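Uncharacterized protein (PDB 5BNF) is porcine CD38, a disulfide-rich member of the ADP-ribosyl cyclase family whose chain includes a four-stranded parallel beta-sheet. Local coordinates at residues L181-H195 with L217-R231. Sequence-based numbering, arbitrary orientation.
Sequences LQPSKVHTLKAWVIH and LRGKNIKFTCQENYR
Leu189 and Phe224 are paired neighbours on the parallel strands 186-194 and 223-229, which helix 208-219 links into a beta-alpha-beta unit at one edge of a four-stranded parallel sheet. Eight backbone hydrogen bonds join the two segments, from Lys223 N to His187 O at one end to His195 N to Asn229 O at the other; Val193 N to Gln227 O is the straightest, 169° at the hydrogen.

Leu189 can be followed outward. Its CB lies 3.9 Å from Leu217 CD1, at the C-terminal end of the connecting helix. Leu189 CG, anti to the backbone N (chi1 179°), also faces Leu217 CD1, at 4.1 Å. Of the two methyls, CD1 meets both methyls of Leu217, whose side chain crosses at about a right angle; CD2, besides touching Leu217 CD1, comes in at the edge of the Phe224 ring, in its plane, 3.6 Å from Phe224 CD1. Farther along this ring, Phe224 CE1 is 3.8 Å from Ala191 CB. Ile210 and Leu213 of the helix also touch Phe224. Next on the same face, Val193 CG2 sits against Cys226 SG at 3.8 Å, and that sulfur is tied to Cys205 by a disulfide.

The reverse face carries Trp192 and Gln227 side by side, their ring and amide planes 43° apart, with Gln227 CB 3.6 Å from Trp192 CE3; Phe158 of the adjoining strand stacks on the indole. Beyond the helix, which ends in a Schellman motif with Asn221 at C-prime, Ile222 CG2 packs 3.4 Å from His187 O.

At the far end, His195 NE2 donates to Glu228 OE1 at the edge of its ring, a His-carboxylate hydrogen bond modelled doubtfully short, while Glu228 OE2 accepts from Cys205 N.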
loop_
_atom_site.group_PDB
_atom_site.type_symbol
_atom_site.label_atom_id
_atom_site.label_comp_id
_atom_site.label_asym_id
_atom_site.label_seq_id
_atom_site.Cartn_x
_atom_site.Cartn_y
_atom_site.Cartn_z
ATOM N N LEU A 181 11.671 1.058 6.039
ATOM C CA LEU A 181 11.589 2.070 7.088
ATOM C C LEU A 181 12.978 2.661 7.291
ATOM O O LEU A 181 13.965 1.932 7.369
ATOM C CB LEU A 181 11.090 1.451 8.392
ATOM C CG LEU A 181 9.640 0.968 8.373
ATOM C CD1 LEU A 181 9.369 0.112 9.595
ATOM C CD2 LEU A 181 8.710 2.162 8.338
ATOM N N GLN A 182 13.053 3.986 7.360
ATOM C CA GLN A 182 14.329 4.677 7.540
ATOM C C GLN A 182 14.653 4.850 9.018
ATOM O O GLN A 182 13.980 5.614 9.710
ATOM C CB GLN A 182 14.275 6.062 6.898
ATOM C CG GLN A 182 13.930 6.096 5.419
ATOM C CD GLN A 182 15.106 5.731 4.543
ATOM O OE1 GLN A 182 15.444 4.559 4.397
ATOM N NE2 GLN A 182 15.747 6.739 3.964
ATOM N N PRO A 183 15.687 4.153 9.519
ATOM C CA PRO A 183 16.090 4.249 10.929
ATOM C C PRO A 183 16.323 5.702 11.343
ATOM O O PRO A 183 16.005 6.106 12.462
ATOM C CB PRO A 183 17.387 3.445 10.979
ATOM C CG PRO A 183 17.193 2.419 9.927
ATOM C CD PRO A 183 16.545 3.198 8.795
ATOM N N SER A 184 16.876 6.479 10.418
ATOM C CA SER A 184 17.176 7.885 10.653
ATOM C C SER A 184 15.938 8.757 10.829
ATOM O O SER A 184 16.033 9.885 11.310
ATOM C CB SER A 184 18.020 8.426 9.497
ATOM O OG SER A 184 17.395 8.166 8.254
ATOM N N LYS A 185 14.781 8.226 10.452
ATOM C CA LYS A 185 13.521 8.955 10.543
ATOM C C LYS A 185 12.513 8.260 11.459
ATOM O O LYS A 185 11.684 8.913 12.098
ATOM C CB LYS A 185 12.943 9.109 9.135
ATOM C CG LYS A 185 13.940 9.754 8.167
ATOM C CD LYS A 185 13.806 9.256 6.731
ATOM C CE LYS A 185 12.671 9.937 5.974
ATOM N NZ LYS A 185 11.342 9.770 6.623
ATOM N N VAL A 186 12.578 6.932 11.513
ATOM C CA VAL A 186 11.678 6.154 12.356
ATOM C C VAL A 186 12.461 5.563 13.523
ATOM O O VAL A 186 13.421 4.818 13.324
ATOM C CB VAL A 186 11.009 5.011 11.558
ATOM C CG1 VAL A 186 10.313 4.053 12.501
ATOM C CG2 VAL A 186 10.002 5.585 10.578
ATOM N N HIS A 187 12.047 5.897 14.742
ATOM C CA HIS A 187 12.730 5.404 15.930
ATOM C C HIS A 187 12.003 4.248 16.598
ATOM O O HIS A 187 12.627 3.396 17.231
ATOM C CB HIS A 187 12.905 6.544 16.939
ATOM C CG HIS A 187 11.617 7.198 17.333
ATOM N ND1 HIS A 187 10.593 6.512 17.949
ATOM C CD2 HIS A 187 11.168 8.464 17.160
ATOM C CE1 HIS A 187 9.568 7.324 18.136
ATOM N NE2 HIS A 187 9.893 8.516 17.667
ATOM N N THR A 188 10.687 4.209 16.461
ATOM C CA THR A 188 9.916 3.151 17.095
ATOM C C THR A 188 8.842 2.601 16.189
ATOM O O THR A 188 8.240 3.330 15.407
ATOM C CB THR A 188 9.205 3.662 18.385
ATOM O OG1 THR A 188 10.185 4.087 19.339
ATOM C CG2 THR A 188 8.346 2.566 19.003
ATOM N N LEU A 189 8.611 1.301 16.300
ATOM C CA LEU A 189 7.550 0.650 15.554
ATOM C C LEU A 189 6.737 -0.093 16.593
ATOM O O LEU A 189 7.274 -0.882 17.362
ATOM C CB LEU A 189 8.098 -0.339 14.528
ATOM C CG LEU A 189 6.997 -1.052 13.731
ATOM C CD1 LEU A 189 7.550 -1.497 12.396
ATOM C CD2 LEU A 189 6.451 -2.238 14.510
ATOM N N LYS A 190 5.444 0.180 16.635
ATOM C CA LYS A 190 4.581 -0.479 17.598
ATOM C C LYS A 190 3.651 -1.421 16.868
ATOM O O LYS A 190 3.050 -1.057 15.860
ATOM C CB LYS A 190 3.777 0.563 18.382
ATOM C CG LYS A 190 4.635 1.403 19.316
ATOM C CD LYS A 190 4.001 2.748 19.632
ATOM C CE LYS A 190 2.539 2.615 20.033
ATOM N NZ LYS A 190 2.337 1.691 21.178
ATOM N N ALA A 191 3.538 -2.643 17.369
ATOM C CA ALA A 191 2.662 -3.611 16.736
ATOM C C ALA A 191 1.490 -3.916 17.646
ATOM O O ALA A 191 1.656 -4.020 18.856
ATOM C CB ALA A 191 3.431 -4.893 16.421
ATOM N N TRP A 192 0.303 -4.033 17.060
ATOM C CA TRP A 192 -0.903 -4.355 17.817
ATOM C C TRP A 192 -1.458 -5.662 17.268
ATOM O O TRP A 192 -1.760 -5.762 16.076
ATOM C CB TRP A 192 -1.983 -3.265 17.665
ATOM C CG TRP A 192 -1.575 -1.874 18.078
ATOM C CD1 TRP A 192 -1.116 -0.877 17.264
ATOM C CD2 TRP A 192 -1.568 -1.339 19.407
ATOM N NE1 TRP A 192 -0.822 0.246 18.004
ATOM C CE2 TRP A 192 -1.090 -0.012 19.323
ATOM C CE3 TRP A 192 -1.917 -1.851 20.662
ATOM C CZ2 TRP A 192 -0.953 0.809 20.446
ATOM C CZ3 TRP A 192 -1.782 -1.035 21.780
ATOM C CH2 TRP A 192 -1.303 0.280 21.661
ATOM N N VAL A 193 -1.569 -6.670 18.125
ATOM C CA VAL A 193 -2.125 -7.948 17.708
ATOM C C VAL A 193 -3.563 -7.961 18.220
ATOM O O VAL A 193 -3.810 -7.902 19.429
ATOM C CB VAL A 193 -1.335 -9.138 18.297
ATOM C CG1 VAL A 193 -1.972 -10.447 17.883
ATOM C CG2 VAL A 193 0.098 -9.100 17.808
ATOM N N ILE A 194 -4.505 -8.021 17.286
ATOM C CA ILE A 194 -5.920 -8.003 17.623
ATOM C C ILE A 194 -6.465 -9.388 17.896
ATOM O O ILE A 194 -6.248 -10.318 17.123
ATOM C CB ILE A 194 -6.748 -7.382 16.490
ATOM C CG1 ILE A 194 -6.004 -6.189 15.891
ATOM C CG2 ILE A 194 -8.096 -6.946 17.022
ATOM C CD1 ILE A 194 -5.605 -5.145 16.903
ATOM N N HIS A 195 -7.180 -9.515 19.008
ATOM C CA HIS A 195 -7.780 -10.783 19.401
ATOM C C HIS A 195 -9.286 -10.633 19.563
ATOM O O HIS A 195 -9.773 -9.606 20.033
ATOM C CB HIS A 195 -7.201 -11.277 20.731
ATOM C CG HIS A 195 -5.755 -11.648 20.666
ATOM N ND1 HIS A 195 -5.220 -12.381 19.628
ATOM C CD2 HIS A 195 -4.739 -11.424 21.531
ATOM C CE1 HIS A 195 -3.937 -12.591 19.856
ATOM N NE2 HIS A 195 -3.619 -12.022 21.005
ATOM N N LEU A 217 13.739 -5.344 13.195
ATOM C CA LEU A 217 13.851 -4.004 13.749
ATOM C C LEU A 217 15.057 -3.749 14.647
ATOM O O LEU A 217 15.655 -2.681 14.580
ATOM C CB LEU A 217 12.560 -3.661 14.492
ATOM C CG LEU A 217 11.370 -3.576 13.539
ATOM C CD1 LEU A 217 10.071 -3.729 14.295
ATOM C CD2 LEU A 217 11.419 -2.249 12.805
ATOM N N ARG A 218 15.413 -4.710 15.494
ATOM C CA ARG A 218 16.563 -4.532 16.375
ATOM C C ARG A 218 17.861 -4.515 15.571
ATOM O O ARG A 218 18.883 -4.008 16.035
ATOM C CB ARG A 218 16.638 -5.650 17.418
ATOM C CG ARG A 218 15.773 -5.442 18.656
ATOM C CD ARG A 218 15.985 -6.579 19.651
ATOM N NE ARG A 218 16.690 -6.159 20.862
ATOM C CZ ARG A 218 16.099 -5.639 21.935
ATOM N NH1 ARG A 218 14.783 -5.472 21.959
ATOM N NH2 ARG A 218 16.825 -5.287 22.988
ATOM N N GLY A 219 17.823 -5.075 14.367
ATOM C CA GLY A 219 19.015 -5.093 13.541
ATOM C C GLY A 219 19.405 -3.678 13.175
ATOM O O GLY A 219 20.582 -3.375 12.979
ATOM N N LYS A 220 18.398 -2.812 13.093
ATOM C CA LYS A 220 18.572 -1.404 12.748
ATOM C C LYS A 220 18.473 -0.515 13.994
ATOM O O LYS A 220 18.303 0.696 13.889
ATOM C CB LYS A 220 17.482 -0.976 11.759
ATOM C CG LYS A 220 17.353 -1.826 10.500
ATOM C CD LYS A 220 16.091 -1.421 9.736
ATOM C CE LYS A 220 16.172 -1.716 8.240
ATOM N NZ LYS A 220 14.971 -1.187 7.522
ATOM N N ASN A 221 18.564 -1.119 15.172
ATOM C CA ASN A 221 18.469 -0.367 16.417
ATOM C C ASN A 221 17.139 0.369 16.580
ATOM O O ASN A 221 17.003 1.226 17.457
ATOM C CB ASN A 221 19.629 0.630 16.539
ATOM C CG ASN A 221 20.924 -0.034 16.969
ATOM O OD1 ASN A 221 20.966 -0.746 17.973
ATOM N ND2 ASN A 221 21.990 0.202 16.217
ATOM N N ILE A 222 16.165 0.048 15.733
ATOM C CA ILE A 222 14.851 0.668 15.840
ATOM C C ILE A 222 14.072 0.012 16.973
ATOM O O ILE A 222 13.952 -1.210 17.026
ATOM C CB ILE A 222 14.026 0.502 14.566
ATOM C CG1 ILE A 222 14.648 1.322 13.435
ATOM C CG2 ILE A 222 12.580 0.932 14.830
ATOM C CD1 ILE A 222 13.887 1.229 12.138
ATOM N N LYS A 223 13.534 0.831 17.868
ATOM C CA LYS A 223 12.771 0.327 18.995
ATOM C C LYS A 223 11.496 -0.368 18.517
ATOM O O LYS A 223 10.896 0.014 17.510
ATOM C CB LYS A 223 12.453 1.476 19.963
ATOM C CG LYS A 223 13.703 2.206 20.496
ATOM C CD LYS A 223 13.337 3.378 21.407
ATOM C CE LYS A 223 14.567 4.123 21.928
ATOM N NZ LYS A 223 15.440 4.662 20.848
ATOM N N PHE A 224 11.104 -1.403 19.248
ATOM C CA PHE A 224 9.924 -2.194 18.930
ATOM C C PHE A 224 9.131 -2.539 20.185
ATOM O O PHE A 224 9.701 -2.777 21.246
ATOM C CB PHE A 224 10.348 -3.497 18.245
ATOM C CG PHE A 224 9.210 -4.444 17.973
ATOM C CD1 PHE A 224 8.304 -4.194 16.946
ATOM C CD2 PHE A 224 9.042 -5.588 18.743
ATOM C CE1 PHE A 224 7.252 -5.072 16.693
ATOM C CE2 PHE A 224 7.993 -6.467 18.491
ATOM C CZ PHE A 224 7.100 -6.206 17.466
ATOM N N THR A 225 7.812 -2.561 20.053
ATOM C CA THR A 225 6.924 -2.912 21.152
ATOM C C THR A 225 5.736 -3.629 20.539
ATOM O O THR A 225 5.365 -3.360 19.403
ATOM C CB THR A 225 6.420 -1.669 21.924
ATOM O OG1 THR A 225 5.680 -0.818 21.042
ATOM C CG2 THR A 225 7.594 -0.895 22.518
ATOM N N CYS A 226 5.152 -4.552 21.291
ATOM C CA CYS A 226 3.997 -5.307 20.832
ATOM C C CYS A 226 2.971 -5.375 21.966
ATOM O O CYS A 226 3.315 -5.630 23.119
ATOM C CB CYS A 226 4.427 -6.709 20.441
ATOM S SG CYS A 226 3.113 -7.759 19.752
ATOM N N GLN A 227 1.711 -5.154 21.626
ATOM C CA GLN A 227 0.637 -5.169 22.598
ATOM C C GLN A 227 -0.526 -5.916 21.999
ATOM O O GLN A 227 -0.683 -5.959 20.780
ATOM C CB GLN A 227 0.211 -3.743 22.930
ATOM C CG GLN A 227 0.605 -3.275 24.317
ATOM C CD GLN A 227 0.175 -1.843 24.581
ATOM O OE1 GLN A 227 0.658 -0.911 23.936
ATOM N NE2 GLN A 227 -0.742 -1.661 25.526
ATOM N N GLU A 228 -1.344 -6.500 22.865
ATOM C CA GLU A 228 -2.495 -7.271 22.427
ATOM C C GLU A 228 -3.795 -6.570 22.809
ATOM O O GLU A 228 -3.931 -6.068 23.919
ATOM C CB GLU A 228 -2.404 -8.669 23.036
ATOM C CG GLU A 228 -1.047 -9.310 22.747
ATOM C CD GLU A 228 -1.005 -10.810 22.966
ATOM O OE1 GLU A 228 -1.971 -11.495 22.586
ATOM O OE2 GLU A 228 0.008 -11.314 23.497
ATOM N N ASN A 229 -4.738 -6.531 21.869
ATOM C CA ASN A 229 -6.025 -5.871 22.074
ATOM C C ASN A 229 -7.213 -6.625 21.480
ATOM O O ASN A 229 -7.103 -7.233 20.418
ATOM C CB ASN A 229 -5.994 -4.470 21.457
ATOM C CG ASN A 229 -6.174 -3.382 22.485
ATOM O OD1 ASN A 229 -5.271 -3.102 23.273
ATOM N ND2 ASN A 229 -7.351 -2.768 22.497
ATOM N N TYR A 230 -8.347 -6.575 22.177
ATOM C CA TYR A 230 -9.577 -7.215 21.713
ATOM C C TYR A 230 -10.296 -6.143 20.901
ATOM O O TYR A 230 -10.260 -6.138 19.672
ATOM C CB TYR A 230 -10.486 -7.601 22.883
ATOM C CG TYR A 230 -9.813 -8.317 24.025
ATOM C CD1 TYR A 230 -9.321 -9.615 23.876
ATOM C CD2 TYR A 230 -9.692 -7.702 25.272
ATOM C CE1 TYR A 230 -8.730 -10.285 24.947
ATOM C CE2 TYR A 230 -9.105 -8.359 26.344
ATOM C CZ TYR A 230 -8.627 -9.650 26.179
ATOM O OH TYR A 230 -8.061 -10.304 27.250
ATOM N N ARG A 231 -10.953 -5.240 21.624
ATOM C CA ARG A 231 -11.692 -4.120 21.045
ATOM C C ARG A 231 -12.877 -4.553 20.176
ATOM O O ARG A 231 -13.099 -5.777 20.041
ATOM C CB ARG A 231 -10.722 -3.221 20.256
ATOM C CG ARG A 231 -10.953 -3.165 18.748
ATOM C CD ARG A 231 -9.639 -3.058 17.973
ATOM N NE ARG A 231 -9.020 -1.734 18.021
ATOM C CZ ARG A 231 -9.402 -0.698 17.277
ATOM N NH1 ARG A 231 -10.407 -0.823 16.420
ATOM N NH2 ARG A 231 -8.767 0.464 17.379
HETATM O O HOH W 1 15.620 4.067 18.222
HETATM O O HOH W 2 2.867 -1.995 20.959
#